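Local structure of pullulanase (Klebsiella oxytoca, 2YOC) at residues D20-P31 against A197-L209. The protein hydrolyses alpha-1,6-glucosidic linkages in pullulan and related branched alpha-glucans, and is a type 2 secretion substrate that binds membranes. Sequence-based numbering, arbitrary orientation.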
ATOM      1  N   ASP B  20     -40.463 -55.799   6.701  1.00103.08           N
ATOM      2  CA  ASP B  20     -39.936 -54.434   6.546  1.00100.79           C
ATOM      3  C   ASP B  20     -40.788 -53.368   7.277  1.00 99.59           C
ATOM      4  O   ASP B  20     -42.009 -53.301   7.086  1.00100.80           O
ATOM      5  CB  ASP B  20     -39.741 -54.088   5.059  1.00103.26           C
ATOM      6  CG  ASP B  20     -38.536 -53.199   4.774  1.00123.28           C
ATOM      7  OD1 ASP B  20     -37.690 -53.010   5.699  1.00125.81           O
ATOM      8  OD2 ASP B  20     -38.422 -52.701   3.626  1.00129.55           O
ATOM      9  N   VAL B  21     -40.130 -52.550   8.114  1.00 90.19           N
ATOM     10  CA  VAL B  21     -40.735 -51.521   8.974  1.00 88.44           C
ATOM     11  C   VAL B  21     -41.669 -50.520   8.276  1.00 90.26           C
ATOM     12  O   VAL B  21     -41.342 -49.981   7.219  1.00 89.16           O
ATOM     13  CB  VAL B  21     -39.689 -50.799   9.873  1.00 91.04           C
ATOM     14  CG1 VAL B  21     -40.347 -50.098  11.064  1.00 90.58           C
ATOM     15  CG2 VAL B  21     -38.595 -51.756  10.347  1.00 90.73           C
ATOM     16  N   VAL B  22     -42.827 -50.264   8.897  1.00 86.04           N
ATOM     17  CA  VAL B  22     -43.775 -49.282   8.396  1.00 84.93           C
ATOM     18  C   VAL B  22     -43.518 -47.953   9.068  1.00 89.87           C
ATOM     19  O   VAL B  22     -43.425 -47.896  10.295  1.00 90.30           O
ATOM     20  CB  VAL B  22     -45.246 -49.745   8.516  1.00 88.12           C
ATOM     21  CG1 VAL B  22     -46.220 -48.560   8.578  1.00 87.54           C
ATOM     22  CG2 VAL B  22     -45.597 -50.671   7.362  1.00 88.51           C
ATOM     23  N   VAL B  23     -43.401 -46.884   8.261  1.00 86.60           N
ATOM     24  CA  VAL B  23     -43.234 -45.534   8.776  1.00 86.01           C
ATOM     25  C   VAL B  23     -44.586 -45.050   9.287  1.00 93.85           C
ATOM     26  O   VAL B  23     -45.597 -45.173   8.599  1.00 94.37           O
ATOM     27  CB  VAL B  23     -42.540 -44.583   7.774  1.00 88.74           C
ATOM     28  CG1 VAL B  23     -42.523 -43.137   8.281  1.00 87.95           C
ATOM     29  CG2 VAL B  23     -41.110 -45.060   7.496  1.00 87.37           C
ATOM     30  N   ARG B  24     -44.612 -44.615  10.545  1.00 93.43           N
ATOM     31  CA  ARG B  24     -45.832 -44.164  11.195  1.00 95.59           C
ATOM     32  C   ARG B  24     -45.626 -42.921  12.069  1.00 99.33           C
ATOM     33  O   ARG B  24     -44.497 -42.605  12.461  1.00 96.86           O
ATOM     34  CB  ARG B  24     -46.504 -45.311  11.980  1.00 98.84           C
ATOM     35  CG  ARG B  24     -45.566 -46.139  12.859  1.00113.28           C
ATOM     36  CD  ARG B  24     -46.339 -46.967  13.866  1.00136.09           C
ATOM     37  NE  ARG B  24     -46.735 -46.224  15.066  1.00152.86           N
ATOM     38  CZ  ARG B  24     -45.985 -46.119  16.159  1.00169.60           C
ATOM     39  NH1 ARG B  24     -44.775 -46.665  16.198  1.00156.01           N
ATOM     40  NH2 ARG B  24     -46.431 -45.451  17.216  1.00157.34           N
ATOM     41  N   LEU B  25     -46.725 -42.210  12.338  1.00 98.34           N
ATOM     42  CA  LEU B  25     -46.764 -40.994  13.156  1.00 99.14           C
ATOM     43  C   LEU B  25     -46.547 -41.333  14.655  1.00109.77           C
ATOM     44  O   LEU B  25     -46.785 -42.485  15.012  1.00110.59           O
ATOM     45  CB  LEU B  25     -48.144 -40.333  12.947  1.00 99.58           C
ATOM     46  CG  LEU B  25     -48.220 -39.128  11.999  1.00102.64           C
ATOM     47  CD1 LEU B  25     -47.970 -39.519  10.578  1.00102.33           C
ATOM     48  CD2 LEU B  25     -49.568 -38.466  12.069  1.00105.52           C
ATOM     49  N   PRO B  26     -46.129 -40.401  15.565  1.00109.87           N
ATOM     50  CA  PRO B  26     -45.985 -40.773  16.995  1.00111.82           C
ATOM     51  C   PRO B  26     -47.274 -41.289  17.639  1.00121.87           C
ATOM     52  O   PRO B  26     -48.342 -40.827  17.246  1.00122.40           O
ATOM     53  CB  PRO B  26     -45.512 -39.469  17.662  1.00112.33           C
ATOM     54  CG  PRO B  26     -45.943 -38.381  16.756  1.00115.69           C
ATOM     55  CD  PRO B  26     -45.790 -38.983  15.368  1.00110.70           C
ATOM     56  N   ASP B  27     -47.191 -42.285  18.566  1.00121.58           N
ATOM     57  CA  ASP B  27     -48.386 -42.857  19.227  1.00124.04           C
ATOM     58  C   ASP B  27     -49.026 -41.880  20.217  1.00128.15           C
ATOM     59  O   ASP B  27     -48.898 -42.006  21.432  1.00128.77           O
ATOM     60  CB  ASP B  27     -48.146 -44.260  19.826  1.00127.07           C
ATOM     61  CG  ASP B  27     -49.415 -45.024  20.220  1.00144.60           C
ATOM     62  OD1 ASP B  27     -50.523 -44.640  19.756  1.00146.03           O
ATOM     63  OD2 ASP B  27     -49.296 -46.033  20.948  1.00153.55           O
ATOM     64  N   VAL B  28     -49.695 -40.885  19.659  1.00123.58           N
ATOM     65  CA  VAL B  28     -50.383 -39.796  20.340  1.00123.28           C
ATOM     66  C   VAL B  28     -51.671 -39.602  19.540  1.00126.61           C
ATOM     67  O   VAL B  28     -51.601 -39.488  18.314  1.00125.42           O
ATOM     68  CB  VAL B  28     -49.502 -38.503  20.312  1.00126.16           C
ATOM     69  CG1 VAL B  28     -50.333 -37.251  20.652  1.00126.59           C
ATOM     70  CG2 VAL B  28     -48.269 -38.626  21.222  1.00124.94           C
ATOM     71  N   ALA B  29     -52.830 -39.579  20.197  1.00124.06           N
ATOM     72  CA  ALA B  29     -54.095 -39.389  19.489  1.00124.91           C
ATOM     73  C   ALA B  29     -54.161 -37.975  18.864  1.00127.58           C
ATOM     74  O   ALA B  29     -53.474 -37.058  19.335  1.00125.18           O
ATOM     75  CB  ALA B  29     -55.261 -39.606  20.437  1.00127.16           C
ATOM     76  N   VAL B  30     -54.941 -37.810  17.776  1.00125.07           N
ATOM     77  CA  VAL B  30     -55.062 -36.496  17.148  1.00124.67           C
ATOM     78  C   VAL B  30     -55.867 -35.550  18.056  1.00130.23           C
ATOM     79  O   VAL B  30     -56.916 -35.950  18.565  1.00132.29           O
ATOM     80  CB  VAL B  30     -55.508 -36.496  15.659  1.00128.92           C
ATOM     81  CG1 VAL B  30     -54.571 -37.330  14.799  1.00127.84           C
ATOM     82  CG2 VAL B  30     -56.952 -36.950  15.482  1.00130.74           C
ATOM     83  N   PRO B  31     -55.354 -34.335  18.330  1.00125.19           N
ATOM     84  CA  PRO B  31     -56.064 -33.414  19.238  1.00125.44           C
ATOM     85  C   PRO B  31     -57.382 -32.849  18.725  1.00131.22           C
ATOM     86  O   PRO B  31     -57.584 -32.716  17.513  1.00130.12           O
ATOM     87  CB  PRO B  31     -55.052 -32.306  19.465  1.00125.67           C
ATOM     88  CG  PRO B  31     -54.206 -32.323  18.247  1.00129.58           C
ATOM     89  CD  PRO B  31     -54.099 -33.749  17.832  1.00125.19           C
ATOM     90  N   ALA B 197     -48.778 -39.046   1.986  1.00 81.74           N
ATOM     91  CA  ALA B 197     -49.301 -38.640   3.280  1.00 82.57           C
ATOM     92  C   ALA B 197     -49.426 -39.832   4.239  1.00 90.65           C
ATOM     93  O   ALA B 197     -49.009 -40.957   3.923  1.00 89.89           O
ATOM     94  CB  ALA B 197     -50.647 -37.939   3.105  1.00 84.10           C
ATOM     95  N   ALA B 198     -49.968 -39.554   5.430  1.00 89.98           N
ATOM     96  CA  ALA B 198     -50.235 -40.542   6.454  1.00 91.43           C
ATOM     97  C   ALA B 198     -51.743 -40.843   6.395  1.00 99.03           C
ATOM     98  O   ALA B 198     -52.549 -39.921   6.207  1.00 99.58           O
ATOM     99  CB  ALA B 198     -49.852 -39.983   7.817  1.00 91.63           C
ATOM    100  N   ASP B 199     -52.130 -42.129   6.539  1.00 97.16           N
ATOM    101  CA  ASP B 199     -53.545 -42.543   6.513  1.00 98.34           C
ATOM    102  C   ASP B 199     -54.267 -42.216   7.845  1.00102.04           C
ATOM    103  O   ASP B 199     -53.696 -41.515   8.692  1.00 99.14           O
ATOM    104  CB  ASP B 199     -53.677 -44.043   6.118  1.00100.76           C
ATOM    105  CG  ASP B 199     -53.026 -45.065   7.045  1.00107.86           C
ATOM    106  OD1 ASP B 199     -52.595 -44.681   8.161  1.00109.27           O
ATOM    107  OD2 ASP B 199     -52.991 -46.262   6.675  1.00106.82           O
ATOM    108  N   GLY B 200     -55.490 -42.746   8.016  1.00101.38           N
ATOM    109  CA  GLY B 200     -56.299 -42.608   9.235  1.00102.06           C
ATOM    110  C   GLY B 200     -55.640 -43.188  10.480  1.00104.20           C
ATOM    111  O   GLY B 200     -55.920 -42.750  11.602  1.00103.09           O
ATOM    112  N   GLU B 201     -54.716 -44.155  10.269  1.00100.26           N
ATOM    113  CA  GLU B 201     -53.919 -44.842  11.289  1.00 99.51           C
ATOM    114  C   GLU B 201     -52.550 -44.158  11.489  1.00101.78           C
ATOM    115  O   GLU B 201     -51.773 -44.576  12.356  1.00100.29           O
ATOM    116  CB  GLU B 201     -53.702 -46.314  10.889  1.00101.68           C
ATOM    117  CG  GLU B 201     -54.939 -47.197  10.969  1.00119.75           C
ATOM    118  CD  GLU B 201     -54.868 -48.438  10.098  1.00150.07           C
ATOM    119  OE1 GLU B 201     -53.901 -49.223  10.243  1.00153.61           O
ATOM    120  OE2 GLU B 201     -55.786 -48.621   9.264  1.00142.16           O
ATOM    121  N   GLY B 202     -52.269 -43.122  10.687  1.00 97.62           N
ATOM    122  CA  GLY B 202     -51.012 -42.377  10.729  1.00 94.83           C
ATOM    123  C   GLY B 202     -49.834 -43.152  10.172  1.00 96.92           C
ATOM    124  O   GLY B 202     -48.708 -42.973  10.642  1.00 94.82           O
ATOM    125  N   LYS B 203     -50.083 -44.014   9.155  1.00 94.09           N
ATOM    126  CA  LYS B 203     -49.067 -44.828   8.479  1.00 92.66           C
ATOM    127  C   LYS B 203     -48.789 -44.337   7.045  1.00 95.12           C
ATOM    128  O   LYS B 203     -49.684 -43.850   6.348  1.00 93.53           O
ATOM    129  CB  LYS B 203     -49.477 -46.307   8.434  1.00 95.67           C
ATOM    130  CG  LYS B 203     -49.550 -47.013   9.773  1.00109.61           C
ATOM    131  CD  LYS B 203     -49.844 -48.495   9.554  1.00122.89           C
ATOM    132  CE  LYS B 203     -50.136 -49.245  10.833  1.00135.97           C
ATOM    133  NZ  LYS B 203     -50.205 -50.709  10.606  1.00148.04           N
ATOM    134  N   PHE B 204     -47.536 -44.501   6.615  1.00 91.94           N
ATOM    135  CA  PHE B 204     -47.088 -44.154   5.278  1.00 91.36           C
ATOM    136  C   PHE B 204     -47.082 -45.452   4.515  1.00 92.64           C
ATOM    137  O   PHE B 204     -46.140 -46.253   4.594  1.00 90.83           O
ATOM    138  CB  PHE B 204     -45.733 -43.426   5.296  1.00 92.47           C
ATOM    139  CG  PHE B 204     -45.834 -42.040   5.907  1.00 95.04           C
ATOM    140  CD1 PHE B 204     -45.806 -41.863   7.286  1.00 98.86           C
ATOM    141  CD2 PHE B 204     -45.975 -40.916   5.103  1.00 97.43           C
ATOM    142  CE1 PHE B 204     -45.912 -40.585   7.845  1.00 99.76           C
ATOM    143  CE2 PHE B 204     -46.076 -39.637   5.668  1.00 99.86           C
ATOM    144  CZ  PHE B 204     -46.044 -39.479   7.030  1.00 98.24           C
ATOM    145  N   THR B 205     -48.234 -45.684   3.864  1.00 88.34           N
ATOM    146  CA  THR B 205     -48.619 -46.852   3.064  1.00 88.24           C
ATOM    147  C   THR B 205     -48.194 -46.770   1.576  1.00 87.55           C
ATOM    148  O   THR B 205     -48.177 -47.808   0.897  1.00 84.92           O
ATOM    149  CB  THR B 205     -50.120 -47.015   3.165  1.00 99.37           C
ATOM    150  OG1 THR B 205     -50.713 -45.765   2.796  1.00104.67           O
ATOM    151  CG2 THR B 205     -50.559 -47.402   4.555  1.00 97.53           C
ATOM    152  N   ASP B 206     -47.898 -45.533   1.069  1.00 82.07           N
ATOM    153  CA  ASP B 206     -47.448 -45.274  -0.307  1.00 80.44           C
ATOM    154  C   ASP B 206     -46.172 -46.040  -0.602  1.00 82.37           C
ATOM    155  O   ASP B 206     -45.348 -46.257   0.286  1.00 81.80           O
ATOM    156  CB  ASP B 206     -47.184 -43.785  -0.566  1.00 81.31           C
ATOM    157  CG  ASP B 206     -48.346 -42.857  -0.328  1.00101.18           C
ATOM    158  OD1 ASP B 206     -49.231 -42.786  -1.211  1.00104.75           O
ATOM    159  OD2 ASP B 206     -48.248 -42.017   0.587  1.00108.38           O
ATOM    160  N   ARG B 207     -46.010 -46.451  -1.853  1.00 78.87           N
ATOM    161  CA  ARG B 207     -44.846 -47.188  -2.334  1.00 78.41           C
ATOM    162  C   ARG B 207     -43.552 -46.386  -2.002  1.00 79.62           C
ATOM    163  O   ARG B 207     -43.597 -45.159  -1.941  1.00 78.39           O
ATOM    164  CB  ARG B 207     -44.969 -47.331  -3.863  1.00 81.78           C
ATOM    165  CG  ARG B 207     -46.053 -48.275  -4.414  1.00 96.51           C
ATOM    166  CD  ARG B 207     -45.470 -49.331  -5.357  1.00107.76           C
ATOM    167  NE  ARG B 207     -44.456 -50.154  -4.679  1.00122.34           N
ATOM    168  CZ  ARG B 207     -43.868 -51.234  -5.193  1.00133.86           C
ATOM    169  NH1 ARG B 207     -44.188 -51.658  -6.411  1.00126.21           N
ATOM    170  NH2 ARG B 207     -42.955 -51.895  -4.492  1.00106.40           N
ATOM    171  N   TYR B 208     -42.422 -47.060  -1.783  1.00 74.91           N
ATOM    172  CA  TYR B 208     -41.169 -46.353  -1.504  1.00 73.15           C
ATOM    173  C   TYR B 208     -40.000 -47.108  -2.079  1.00 79.69           C
ATOM    174  O   TYR B 208     -40.192 -48.184  -2.640  1.00 79.46           O
ATOM    175  CB  TYR B 208     -40.957 -46.090   0.005  1.00 72.60           C
ATOM    176  CG  TYR B 208     -40.957 -47.331   0.871  1.00 74.13           C
ATOM    177  CD1 TYR B 208     -42.143 -47.836   1.400  1.00 76.50           C
ATOM    178  CD2 TYR B 208     -39.777 -48.017   1.145  1.00 74.68           C
ATOM    179  CE1 TYR B 208     -42.154 -48.990   2.179  1.00 78.43           C
ATOM    180  CE2 TYR B 208     -39.772 -49.162   1.946  1.00 75.33           C
ATOM    181  CZ  TYR B 208     -40.966 -49.649   2.458  1.00 87.15           C
ATOM    182  OH  TYR B 208     -40.994 -50.794   3.227  1.00 93.36           O
ATOM    183  N   LEU B 209     -38.789 -46.538  -1.939  1.00 77.55           N
ATOM    184  CA  LEU B 209     -37.519 -47.157  -2.312  1.00 77.94           C
ATOM    185  C   LEU B 209     -36.574 -46.976  -1.119  1.00 84.30           C
ATOM    186  O   LEU B 209     -36.600 -45.920  -0.462  1.00 84.34           O
ATOM    187  CB  LEU B 209     -36.870 -46.514  -3.540  1.00 77.16           C
ATOM    188  CG  LEU B 209     -37.648 -46.297  -4.832  1.00 82.61           C
ATOM    189  CD1 LEU B 209     -36.775 -45.575  -5.825  1.00 81.58           C
ATOM    190  CD2 LEU B 209     -38.123 -47.601  -5.446  1.00 86.54           C
TER
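The Phe204 ring has Val23 O at its edge, near the ring plane, while CD1 of Leu25 approaches Phe204 CE1 obliquely at 3.6 Å; the methyl of Ala198 lies over one face, displaced toward the rim. The Tyr208 ring meets Asp20 at its hydroxyl edge, where OH donates to OD2 over 3.2 Å from above the carboxylate plane. Here the first modelled residues of the chain pair with a segment of the pullulanase N2 domain in a short antiparallel beta ladder, with Tyr208 and Asp20 beyond one end. Arg24 and Lys203 are its non-hydrogen-bonded pair, flanked by two backbone bonds: Phe204 N to Val23 O, and Leu25 N to Gly202 O at 2.7 Å. On the Phe204 side, CG1 of Val23, anti to its own backbone N (chi1 174°), reaches Phe204 CD1 at 3.7 Å. Ile252 and Tyr189 of the large N2 sheet touch both of these side chains, tying the ladder to that sheet. The opposite side carries Lys203, whose extended chain crosses Val22 at about a right angle, CD against CG1. Arg187 takes Val21 O as acceptor and makes a cation-pi contact with Tyr208, anchoring the far end. Leu25 CD1 also packs on Ala198 CB, beside the type I turn Asp199 to Gly202. Just past that turn, Lys203 N donates to Asp199 OD1 at 2.8 Å, 45° out of the carboxylate plane.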